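Local coordinates for protein TonB-dependent siderophore receptor (Pseudomonas aeruginosa 39016, PDB 5NEC) that probably takes up ferric siderophores, and siderophore-drug conjugates, across the outer membrane through a plugged beta-barrel, using energy relayed by TonB, at residues 250-255 / 670-675; 260-265 / 704-709; 267-272 / 314-319; 304-309 / 336-341. All coordinates share one frame; numbering follows the deposited sequence.

Contact 1 (250-255 / 670-675); sequences SDRSKH and GNTVYV
Arg252 lies across the turn at Thr672 and Val673, and its contacts are of two kinds, van der Waals and water-mediated. Among the former, Val673 CG1 sits over the centre of one guanidinium face, 3.7 Å from Arg252 CZ. Further back along the same side chain, Arg252 CG and CD pack on the carbonyl oxygen of Thr672, CG at 3.5 Å from Thr672 O. Arg252 CD also meets Thr672 CB at 3.9 Å, the two side chains crossing at about a right angle. The arginine reaches this far because its CG stands trans to the backbone nitrogen (chi1 -176°), while a bend at chi3 of -86° turns the flat group over the valine. Thr672 CG2 points the other way and meets Lys254 N at 4.0 Å. Beyond it Lys254 CA lies 3.6 Å from Asn671 O.

Polar coupling runs through one water in the plane of the guanidinium, at its edge. It accepts from Arg252 NH1 at 2.8 Å and donates to Thr672 OG1 at 2.6 Å. Asp258, in a salt bridge with NE, the carbonyl of Ala247, bonded to NH2, and the water together limit the guanidinium's rotation; Asp668, bonded to Thr672 OG1, positions the hydroxyl that holds the water. Within 250-255, Ser253 OG accepts from His255 N at 3.1 Å, forming an ST turn.

The contact thus lays the long loop between strands 244-245 and 276-291 against the turn from strand 653-666 into strand 674-688 of the barrel, where Asp258 makes backbone bonds with Thr672 and Tyr674.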
# COMPACT_ATOMS: atom_id res chain seq x y z
N SER A 250 9.44 33.73 -5.27
CA SER A 250 9.34 34.43 -6.55
C SER A 250 10.15 33.76 -7.68
O SER A 250 9.72 33.79 -8.82
CB SER A 250 9.80 35.87 -6.38
OG SER A 250 11.12 35.91 -5.88
N ASP A 251 11.30 33.16 -7.37
CA ASP A 251 12.13 32.51 -8.40
C ASP A 251 11.98 30.98 -8.42
O ASP A 251 12.92 30.29 -8.79
CB ASP A 251 13.60 32.90 -8.20
CG ASP A 251 14.21 32.31 -6.92
OD1 ASP A 251 13.43 31.96 -5.98
OD2 ASP A 251 15.46 32.19 -6.86
N ARG A 252 10.83 30.44 -8.01
CA ARG A 252 10.66 28.99 -7.96
C ARG A 252 10.80 28.38 -9.36
O ARG A 252 10.19 28.86 -10.30
CB ARG A 252 9.30 28.61 -7.36
CG ARG A 252 9.11 27.10 -7.19
CD ARG A 252 7.66 26.67 -7.16
NE ARG A 252 7.11 26.78 -5.81
CZ ARG A 252 5.86 26.48 -5.49
NH1 ARG A 252 5.02 26.04 -6.42
NH2 ARG A 252 5.44 26.60 -4.23
N SER A 253 11.60 27.33 -9.48
CA SER A 253 11.78 26.62 -10.76
C SER A 253 12.43 25.26 -10.49
O SER A 253 12.74 24.94 -9.33
CB SER A 253 12.66 27.44 -11.72
OG SER A 253 14.02 27.47 -11.28
N LYS A 254 12.68 24.50 -11.57
CA LYS A 254 13.54 23.31 -11.51
C LYS A 254 14.90 23.55 -10.84
O LYS A 254 15.47 22.67 -10.21
CB LYS A 254 13.86 22.83 -12.92
CG LYS A 254 12.70 22.26 -13.70
CD LYS A 254 12.88 22.35 -15.22
CE LYS A 254 14.26 21.93 -15.71
NZ LYS A 254 14.49 22.60 -17.01
N HIS A 255 15.41 24.76 -11.02
CA HIS A 255 16.74 25.12 -10.54
C HIS A 255 16.74 25.50 -9.06
O HIS A 255 17.69 25.16 -8.34
CB HIS A 255 17.31 26.21 -11.43
CG HIS A 255 17.28 25.87 -12.89
ND1 HIS A 255 17.75 24.66 -13.38
CD2 HIS A 255 16.82 26.56 -13.95
CE1 HIS A 255 17.57 24.63 -14.69
NE2 HIS A 255 17.03 25.78 -15.06
N GLY A 670 7.59 18.61 -13.21
CA GLY A 670 8.40 19.81 -13.39
C GLY A 670 9.54 20.01 -12.39
O GLY A 670 10.38 20.87 -12.59
N ASN A 671 9.56 19.23 -11.30
CA ASN A 671 10.61 19.25 -10.28
C ASN A 671 10.75 20.63 -9.59
O ASN A 671 11.86 21.03 -9.22
CB ASN A 671 11.98 18.80 -10.84
CG ASN A 671 12.05 17.31 -11.21
OD1 ASN A 671 13.14 16.80 -11.44
ND2 ASN A 671 10.91 16.63 -11.31
N THR A 672 9.62 21.33 -9.41
CA THR A 672 9.57 22.66 -8.77
C THR A 672 9.23 22.62 -7.28
O THR A 672 9.39 23.62 -6.58
CB THR A 672 8.56 23.60 -9.46
OG1 THR A 672 7.22 23.14 -9.25
CG2 THR A 672 8.83 23.68 -10.96
N VAL A 673 8.75 21.47 -6.80
CA VAL A 673 8.46 21.28 -5.37
C VAL A 673 8.97 19.92 -4.91
O VAL A 673 9.05 18.97 -5.70
CB VAL A 673 6.96 21.44 -5.03
CG1 VAL A 673 6.49 22.84 -5.36
CG2 VAL A 673 6.09 20.40 -5.74
N TYR A 674 9.32 19.83 -3.63
CA TYR A 674 9.96 18.63 -3.10
C TYR A 674 9.86 18.60 -1.59
O TYR A 674 9.57 19.62 -0.97
CB TYR A 674 11.44 18.55 -3.54
CG TYR A 674 12.40 19.39 -2.74
CD1 TYR A 674 12.61 20.73 -3.04
CD2 TYR A 674 13.13 18.84 -1.68
CE1 TYR A 674 13.51 21.52 -2.32
CE2 TYR A 674 14.02 19.59 -0.95
CZ TYR A 674 14.22 20.93 -1.27
OH TYR A 674 15.10 21.66 -0.52
N VAL A 675 10.09 17.42 -1.02
CA VAL A 675 10.26 17.25 0.42
C VAL A 675 11.66 16.72 0.67
O VAL A 675 12.13 15.86 -0.08
CB VAL A 675 9.21 16.33 1.08
CG1 VAL A 675 7.83 16.95 0.94
CG2 VAL A 675 9.27 14.90 0.58
O HOH W 1 5.49 25.09 -9.06

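Contact 2 (260-265 / 704-709); sequences PVNVDR and DKKYFD
Pro260 sets its CB-CG edge on the face of the Phe708 ring, with CG 3.7 Å from the ring centroid and only 3° off the normal, a CH-pi contact. The pair belongs to the loops of a TonB-dependent receptor barrel, where the loop before strand 276-291 packs on the short strand 708-711. Ile244 and Val675 touch both residues, which makes this end of the contact a small apolar core.

Away from it the contact turns polar. Lys706 reaches across to the loop, sliding past Arg265 in the opposite direction, and bends at chi3 (74°) to bring NZ to Asn262 OD1, to which it donates at 3.2 Å; a second, weak bond goes to Val263 O. The ammonium is thus shared between a side-chain and a main-chain oxygen.

Arg265 closes the other end. Both NH1 and NH2 make weak bonds to the carbonyl oxygen of Asp704, while the carboxylate of that aspartate, whose OD1 also accepts from Arg723 N, stacks over the guanidinium with the two planes 13° apart. The pairing with the carboxylate is therefore electrostatic rather than a directed bond: Asp704 OD2 lies 3.3 Å from Arg265 NH2 but well above the guanidinium plane.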
# COMPACT_ATOMS: atom_id res chain seq x y z
N PRO A 260 8.43 22.46 2.00
CA PRO A 260 7.42 22.94 2.93
C PRO A 260 7.90 24.08 3.80
O PRO A 260 9.05 24.10 4.18
CB PRO A 260 7.11 21.71 3.80
CG PRO A 260 7.38 20.57 2.89
CD PRO A 260 8.58 21.00 2.08
N VAL A 261 7.03 25.03 4.10
CA VAL A 261 7.35 26.10 5.06
C VAL A 261 7.76 25.51 6.42
O VAL A 261 7.36 24.41 6.76
CB VAL A 261 6.22 27.12 5.23
CG1 VAL A 261 5.93 27.83 3.92
CG2 VAL A 261 4.95 26.48 5.79
N ASN A 262 8.57 26.24 7.16
CA ASN A 262 8.97 25.87 8.50
C ASN A 262 8.11 26.63 9.52
O ASN A 262 8.29 27.82 9.73
CB ASN A 262 10.46 26.12 8.72
CG ASN A 262 10.97 25.54 10.02
OD1 ASN A 262 10.65 24.41 10.39
ND2 ASN A 262 11.77 26.33 10.74
N VAL A 263 7.16 25.93 10.11
CA VAL A 263 6.24 26.46 11.10
C VAL A 263 6.23 25.50 12.29
O VAL A 263 6.89 24.47 12.27
CB VAL A 263 4.81 26.62 10.52
CG1 VAL A 263 4.79 27.67 9.41
CG2 VAL A 263 4.24 25.29 10.01
N ASP A 264 5.49 25.82 13.34
CA ASP A 264 5.44 24.93 14.50
C ASP A 264 4.96 23.53 14.08
O ASP A 264 4.15 23.38 13.16
CB ASP A 264 4.55 25.51 15.59
CG ASP A 264 5.20 26.69 16.32
OD1 ASP A 264 6.37 27.06 16.02
OD2 ASP A 264 4.54 27.26 17.22
N ARG A 265 5.49 22.52 14.75
CA ARG A 265 5.27 21.13 14.38
C ARG A 265 3.78 20.77 14.24
O ARG A 265 3.40 20.12 13.27
CB ARG A 265 5.93 20.22 15.41
CG ARG A 265 5.97 18.74 15.02
CD ARG A 265 6.23 17.85 16.24
NE ARG A 265 7.59 18.00 16.69
CZ ARG A 265 8.66 17.42 16.13
NH1 ARG A 265 8.56 16.59 15.07
NH2 ARG A 265 9.86 17.67 16.65
N ASP A 704 12.19 12.09 17.22
CA ASP A 704 11.14 13.08 16.94
C ASP A 704 11.47 13.93 15.71
O ASP A 704 11.25 15.13 15.69
CB ASP A 704 10.92 13.95 18.19
CG ASP A 704 9.50 14.53 18.30
OD1 ASP A 704 8.55 14.03 17.64
OD2 ASP A 704 9.34 15.50 19.08
N LYS A 705 11.99 13.29 14.67
CA LYS A 705 12.31 13.97 13.43
C LYS A 705 11.02 14.46 12.78
O LYS A 705 10.05 13.71 12.68
CB LYS A 705 13.04 13.02 12.49
CG LYS A 705 13.34 13.55 11.10
CD LYS A 705 14.32 14.72 11.12
CE LYS A 705 14.64 15.15 9.70
NZ LYS A 705 15.93 15.89 9.61
N LYS A 706 11.01 15.73 12.37
CA LYS A 706 9.92 16.25 11.56
C LYS A 706 10.27 15.99 10.10
O LYS A 706 11.36 16.33 9.64
CB LYS A 706 9.67 17.73 11.82
CG LYS A 706 8.33 18.20 11.27
CD LYS A 706 8.00 19.66 11.59
CE LYS A 706 8.83 20.61 10.76
NZ LYS A 706 8.78 21.96 11.35
N TYR A 707 9.37 15.32 9.39
CA TYR A 707 9.59 14.99 7.99
C TYR A 707 8.28 14.79 7.27
O TYR A 707 7.21 14.71 7.88
CB TYR A 707 10.51 13.75 7.85
CG TYR A 707 9.88 12.42 8.24
CD1 TYR A 707 9.23 11.63 7.28
CD2 TYR A 707 9.93 11.96 9.56
CE1 TYR A 707 8.65 10.42 7.64
CE2 TYR A 707 9.37 10.75 9.91
CZ TYR A 707 8.72 9.98 8.96
OH TYR A 707 8.16 8.78 9.31
N PHE A 708 8.38 14.70 5.95
CA PHE A 708 7.23 14.71 5.09
C PHE A 708 7.24 13.47 4.23
O PHE A 708 8.12 13.28 3.38
CB PHE A 708 7.25 15.98 4.24
CG PHE A 708 7.24 17.23 5.07
CD1 PHE A 708 6.05 17.80 5.48
CD2 PHE A 708 8.44 17.83 5.46
CE1 PHE A 708 6.04 18.95 6.26
CE2 PHE A 708 8.45 18.97 6.24
CZ PHE A 708 7.25 19.53 6.65
N ASP A 709 6.24 12.64 4.48
CA ASP A 709 6.12 11.31 3.87
C ASP A 709 5.37 11.29 2.53
O ASP A 709 5.39 10.27 1.87
CB ASP A 709 5.46 10.33 4.86
CG ASP A 709 4.07 10.78 5.31
OD1 ASP A 709 3.75 11.98 5.31
OD2 ASP A 709 3.27 9.92 5.69

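Contact 3 (267-272 / 314-319); sequences NFYGLT and TQPDDS
Thr314 presses its side chain against the backbone of Tyr269 and Gly270, the close-packed part of this buried contact. Its CG2 touches Tyr269 O at 3.5 Å, and its OG1 lies 3.5 Å from Gly270 CA. The methyl reaches that carbonyl because CG2 stands trans to the threonine backbone nitrogen, which leaves OG1 beside that nitrogen. Gly270 is also hemmed in from its own segment: its N sits over the centre of one face of the Phe268 ring, 3.5 Å above the plane.

Looser packing follows at the neighbouring pair. Tyr269 and Pro316 cross at about a right angle, and Pro316 CB rests against the CB, CG and CD2 side of Tyr269, at 4.0 Å from CD2. Pro245 touches both of these residues and Val328 lies against the tyrosine, so this less intimate side is still covered by protein. Within 314-319, Gln315 NE2 donates to Asp318 OD1 at 2.8 Å, on the syn side of the carboxylate, bridging the turn after Pro316; Arg331 pairs with the other carboxylate oxygen.

Polar groups here find their partners outside the two segments. Thr314 OG1 is bonded to Asp275 and Arg274, Tyr269 O accepts from Arg330 and Tyr269 OH bonds to the carbonyl of Leu406. The chemistry implies that shape and methyl-to-backbone packing join the loop to the end of strand 296-316, while the polar atoms at the contact are satisfied by neighbouring residues.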
# COMPACT_ATOMS: atom_id res chain seq x y z
N ASN A 267 1.01 22.63 13.69
CA ASN A 267 0.10 23.47 12.91
C ASN A 267 -0.82 22.65 11.99
O ASN A 267 -0.36 21.88 11.13
CB ASN A 267 0.87 24.46 12.04
CG ASN A 267 1.38 25.67 12.80
OD1 ASN A 267 1.43 25.69 14.02
ND2 ASN A 267 1.76 26.71 12.07
N PHE A 268 -2.12 22.86 12.17
CA PHE A 268 -3.18 22.29 11.37
C PHE A 268 -4.02 23.45 10.79
O PHE A 268 -4.55 24.28 11.53
CB PHE A 268 -3.99 21.34 12.29
CG PHE A 268 -5.25 20.80 11.68
CD1 PHE A 268 -5.22 20.17 10.44
CD2 PHE A 268 -6.46 20.92 12.34
CE1 PHE A 268 -6.38 19.68 9.87
CE2 PHE A 268 -7.63 20.43 11.77
CZ PHE A 268 -7.58 19.80 10.54
N TYR A 269 -4.12 23.50 9.47
CA TYR A 269 -4.84 24.59 8.80
C TYR A 269 -6.32 24.28 8.51
O TYR A 269 -7.04 25.14 8.00
CB TYR A 269 -4.09 25.00 7.51
CG TYR A 269 -2.71 25.49 7.87
CD1 TYR A 269 -2.52 26.78 8.40
CD2 TYR A 269 -1.61 24.64 7.81
CE1 TYR A 269 -1.26 27.22 8.78
CE2 TYR A 269 -0.35 25.08 8.20
CZ TYR A 269 -0.20 26.37 8.68
OH TYR A 269 1.03 26.80 9.06
N GLY A 270 -6.77 23.07 8.85
CA GLY A 270 -8.16 22.68 8.66
C GLY A 270 -9.07 23.13 9.79
O GLY A 270 -8.67 23.88 10.68
N LEU A 271 -10.29 22.62 9.75
CA LEU A 271 -11.39 23.08 10.57
C LEU A 271 -12.11 21.89 11.19
O LEU A 271 -12.75 21.10 10.49
CB LEU A 271 -12.38 23.82 9.71
CG LEU A 271 -11.91 25.18 9.20
CD1 LEU A 271 -12.79 25.65 8.03
CD2 LEU A 271 -11.89 26.19 10.34
N THR A 272 -12.03 21.78 12.51
CA THR A 272 -12.72 20.72 13.25
C THR A 272 -14.24 20.78 13.10
O THR A 272 -14.88 19.75 13.14
CB THR A 272 -12.36 20.73 14.75
OG1 THR A 272 -12.52 22.05 15.29
CG2 THR A 272 -10.93 20.30 14.93
N THR A 314 -9.21 20.37 4.08
CA THR A 314 -8.60 21.68 3.82
C THR A 314 -7.19 21.53 3.24
O THR A 314 -6.42 20.68 3.67
CB THR A 314 -8.55 22.50 5.12
OG1 THR A 314 -9.88 22.65 5.64
CG2 THR A 314 -7.91 23.88 4.89
N GLN A 315 -6.87 22.35 2.25
CA GLN A 315 -5.49 22.45 1.72
C GLN A 315 -4.97 23.87 1.98
O GLN A 315 -5.66 24.84 1.66
CB GLN A 315 -5.45 22.17 0.24
CG GLN A 315 -6.16 20.89 -0.12
CD GLN A 315 -6.01 20.48 -1.57
OE1 GLN A 315 -6.55 19.46 -1.96
NE2 GLN A 315 -5.29 21.28 -2.37
N PRO A 316 -3.77 23.98 2.54
CA PRO A 316 -3.26 25.29 2.92
C PRO A 316 -2.78 26.13 1.75
O PRO A 316 -1.75 25.85 1.15
CB PRO A 316 -2.12 24.95 3.88
CG PRO A 316 -1.63 23.60 3.45
CD PRO A 316 -2.75 22.92 2.73
N ASP A 317 -3.61 27.11 1.40
CA ASP A 317 -3.30 28.23 0.49
C ASP A 317 -3.33 28.02 -1.01
O ASP A 317 -3.37 29.00 -1.75
CB ASP A 317 -1.98 28.94 0.88
CG ASP A 317 -2.03 30.45 0.65
OD1 ASP A 317 -3.11 31.03 0.93
OD2 ASP A 317 -1.03 31.05 0.17
N ASP A 318 -3.34 26.77 -1.45
CA ASP A 318 -3.20 26.41 -2.89
C ASP A 318 -2.41 27.40 -3.78
O ASP A 318 -2.87 27.82 -4.84
CB ASP A 318 -4.58 26.05 -3.49
CG ASP A 318 -5.01 24.59 -3.20
OD1 ASP A 318 -4.59 23.98 -2.18
OD2 ASP A 318 -5.79 24.04 -4.02
N SER A 319 -1.20 27.72 -3.32
CA SER A 319 -0.20 28.47 -4.11
C SER A 319 -0.63 29.88 -4.53
O SER A 319 -0.22 30.40 -5.56
CB SER A 319 0.25 27.66 -5.32
OG SER A 319 0.64 26.36 -4.91

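Contact 4 (304-309 / 336-341); sequences YGNSHQ and VSTTTT
Strands 304-309 and 336-341 run antiparallel, their axes 4.7 Å apart at closest approach and their directions 175° apart, in unbroken register from Gly305 opposite Thr341 to Gln309 opposite Ser337. Three hydrogen-bonded pairs, Gly305 with Thr341, Ser307 with Thr339 and Gln309 with Ser337, supply six backbone bonds, Gly305 N to Thr341 O being 2.8 Å long. At the intervening non-hydrogen-bonded pairs CA-H...O contacts fill the gaps, as between Asn306 CA and Thr339 O at 3.3 Å.

On the face that carries Asn306, His308, Thr338 and Thr340, the imidazole leans over the neighbouring strand. With CG trans to the backbone nitrogen (chi1 -178°), His308 brings ND1 to Thr338 OG1 at 3.2 Å; the hydroxyl lies at the ring edge, near its plane, and either partner could donate. The ring's CE1 also reaches Val336 CG1 at 4.1 Å. Tyr304 similarly swings across the strand boundary. One face of its ring covers Thr341 O, while its hydroxyl end touches the methyl of Thr340, OH to CG2 3.2 Å. A bound detergent molecule of C8E lies against this tyrosine.

The other face bears Ser307, Gln309, Ser337, Thr339 and Thr341. Here Ser307 OG packs on Thr339 CB at 3.8 Å, and Thr114 of the plug region touches both residues, consistent with this being the face turned to the barrel interior. Detergent on one face and plug on the other are what is expected of a beta hairpin in the wall of a TonB-dependent receptor.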
# COMPACT_ATOMS: atom_id res chain seq x y z
N TYR A 304 -17.53 -10.00 -4.68
CA TYR A 304 -18.35 -8.81 -4.75
C TYR A 304 -17.82 -7.80 -3.72
O TYR A 304 -17.64 -8.13 -2.55
CB TYR A 304 -19.82 -9.11 -4.50
CG TYR A 304 -20.68 -7.86 -4.67
CD1 TYR A 304 -21.22 -7.54 -5.93
CD2 TYR A 304 -20.88 -6.97 -3.62
CE1 TYR A 304 -21.96 -6.38 -6.12
CE2 TYR A 304 -21.62 -5.81 -3.80
CZ TYR A 304 -22.16 -5.52 -5.04
OH TYR A 304 -22.88 -4.36 -5.20
N GLY A 305 -17.61 -6.56 -4.16
CA GLY A 305 -17.09 -5.48 -3.32
C GLY A 305 -17.91 -4.22 -3.45
O GLY A 305 -18.49 -3.96 -4.48
N ASN A 306 -17.92 -3.42 -2.40
CA ASN A 306 -18.76 -2.24 -2.30
C ASN A 306 -18.06 -1.23 -1.38
O ASN A 306 -17.80 -1.54 -0.21
CB ASN A 306 -20.10 -2.68 -1.71
CG ASN A 306 -21.01 -1.53 -1.36
OD1 ASN A 306 -20.94 -0.46 -1.96
ND2 ASN A 306 -21.82 -1.72 -0.33
N SER A 307 -17.71 -0.04 -1.89
CA SER A 307 -17.01 0.97 -1.07
C SER A 307 -17.59 2.36 -1.24
O SER A 307 -17.91 2.77 -2.33
CB SER A 307 -15.51 0.98 -1.35
OG SER A 307 -15.26 1.57 -2.60
N HIS A 308 -17.74 3.07 -0.12
CA HIS A 308 -18.25 4.42 -0.09
C HIS A 308 -17.17 5.33 0.54
O HIS A 308 -16.51 4.95 1.51
CB HIS A 308 -19.55 4.48 0.71
CG HIS A 308 -20.16 5.85 0.75
ND1 HIS A 308 -20.60 6.51 -0.38
CD2 HIS A 308 -20.38 6.70 1.78
CE1 HIS A 308 -21.08 7.69 -0.05
NE2 HIS A 308 -20.97 7.83 1.26
N GLN A 309 -17.00 6.51 -0.03
CA GLN A 309 -16.13 7.54 0.53
C GLN A 309 -16.83 8.88 0.52
O GLN A 309 -17.41 9.28 -0.48
CB GLN A 309 -14.85 7.62 -0.26
CG GLN A 309 -13.94 6.46 0.03
CD GLN A 309 -12.73 6.46 -0.86
OE1 GLN A 309 -12.79 6.94 -2.00
NE2 GLN A 309 -11.61 5.90 -0.36
N VAL A 336 -17.03 12.66 -2.96
CA VAL A 336 -18.05 11.69 -2.60
C VAL A 336 -18.03 10.62 -3.68
O VAL A 336 -18.16 10.93 -4.87
CB VAL A 336 -19.44 12.31 -2.48
CG1 VAL A 336 -20.44 11.24 -2.10
CG2 VAL A 336 -19.40 13.44 -1.45
N SER A 337 -17.87 9.38 -3.27
CA SER A 337 -17.61 8.31 -4.19
C SER A 337 -18.30 7.01 -3.76
O SER A 337 -18.32 6.69 -2.59
CB SER A 337 -16.11 8.13 -4.25
OG SER A 337 -15.72 7.09 -5.12
N THR A 338 -18.90 6.28 -4.71
CA THR A 338 -19.39 4.92 -4.46
C THR A 338 -18.88 4.01 -5.55
O THR A 338 -18.96 4.37 -6.71
CB THR A 338 -20.93 4.80 -4.40
OG1 THR A 338 -21.41 5.61 -3.33
CG2 THR A 338 -21.38 3.35 -4.11
N THR A 339 -18.38 2.85 -5.17
CA THR A 339 -17.87 1.89 -6.15
C THR A 339 -18.38 0.49 -5.82
O THR A 339 -18.42 0.08 -4.67
CB THR A 339 -16.32 1.91 -6.21
OG1 THR A 339 -15.88 3.22 -6.54
CG2 THR A 339 -15.81 0.99 -7.28
N THR A 340 -18.74 -0.23 -6.87
CA THR A 340 -19.24 -1.58 -6.82
C THR A 340 -18.31 -2.37 -7.72
O THR A 340 -17.97 -1.89 -8.80
CB THR A 340 -20.69 -1.58 -7.33
OG1 THR A 340 -21.51 -0.91 -6.37
CG2 THR A 340 -21.23 -2.98 -7.56
N THR A 341 -17.85 -3.54 -7.28
CA THR A 341 -16.97 -4.38 -8.10
C THR A 341 -17.45 -5.82 -8.01
O THR A 341 -17.77 -6.30 -6.93
CB THR A 341 -15.50 -4.30 -7.64
OG1 THR A 341 -15.08 -2.93 -7.61
CG2 THR A 341 -14.56 -5.06 -8.58

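Contacts 1, 2 and 3 gather on one side of the chain's centre and all draw on the long loop between strands 244-245 and 276-291, which supplies 250-255, 260-265 and 267-272 in order. Contacts 1 and 2, with centres 19 Å apart, touch through Val675 and Phe708 and cross along the chain; contacts 2 and 3, 15 Å apart, meet where Val263 packs on Tyr269. Contact 4 stands apart, about 13 Å from contact 3 at the nearest atoms, yet shares strand 296-316 with it. One loop is thus tied to the start of strand 674-688, to the small sheet containing 708-711 and to the end of strand 296-316, while contact 4 pairs two adjacent strands of the barrel wall.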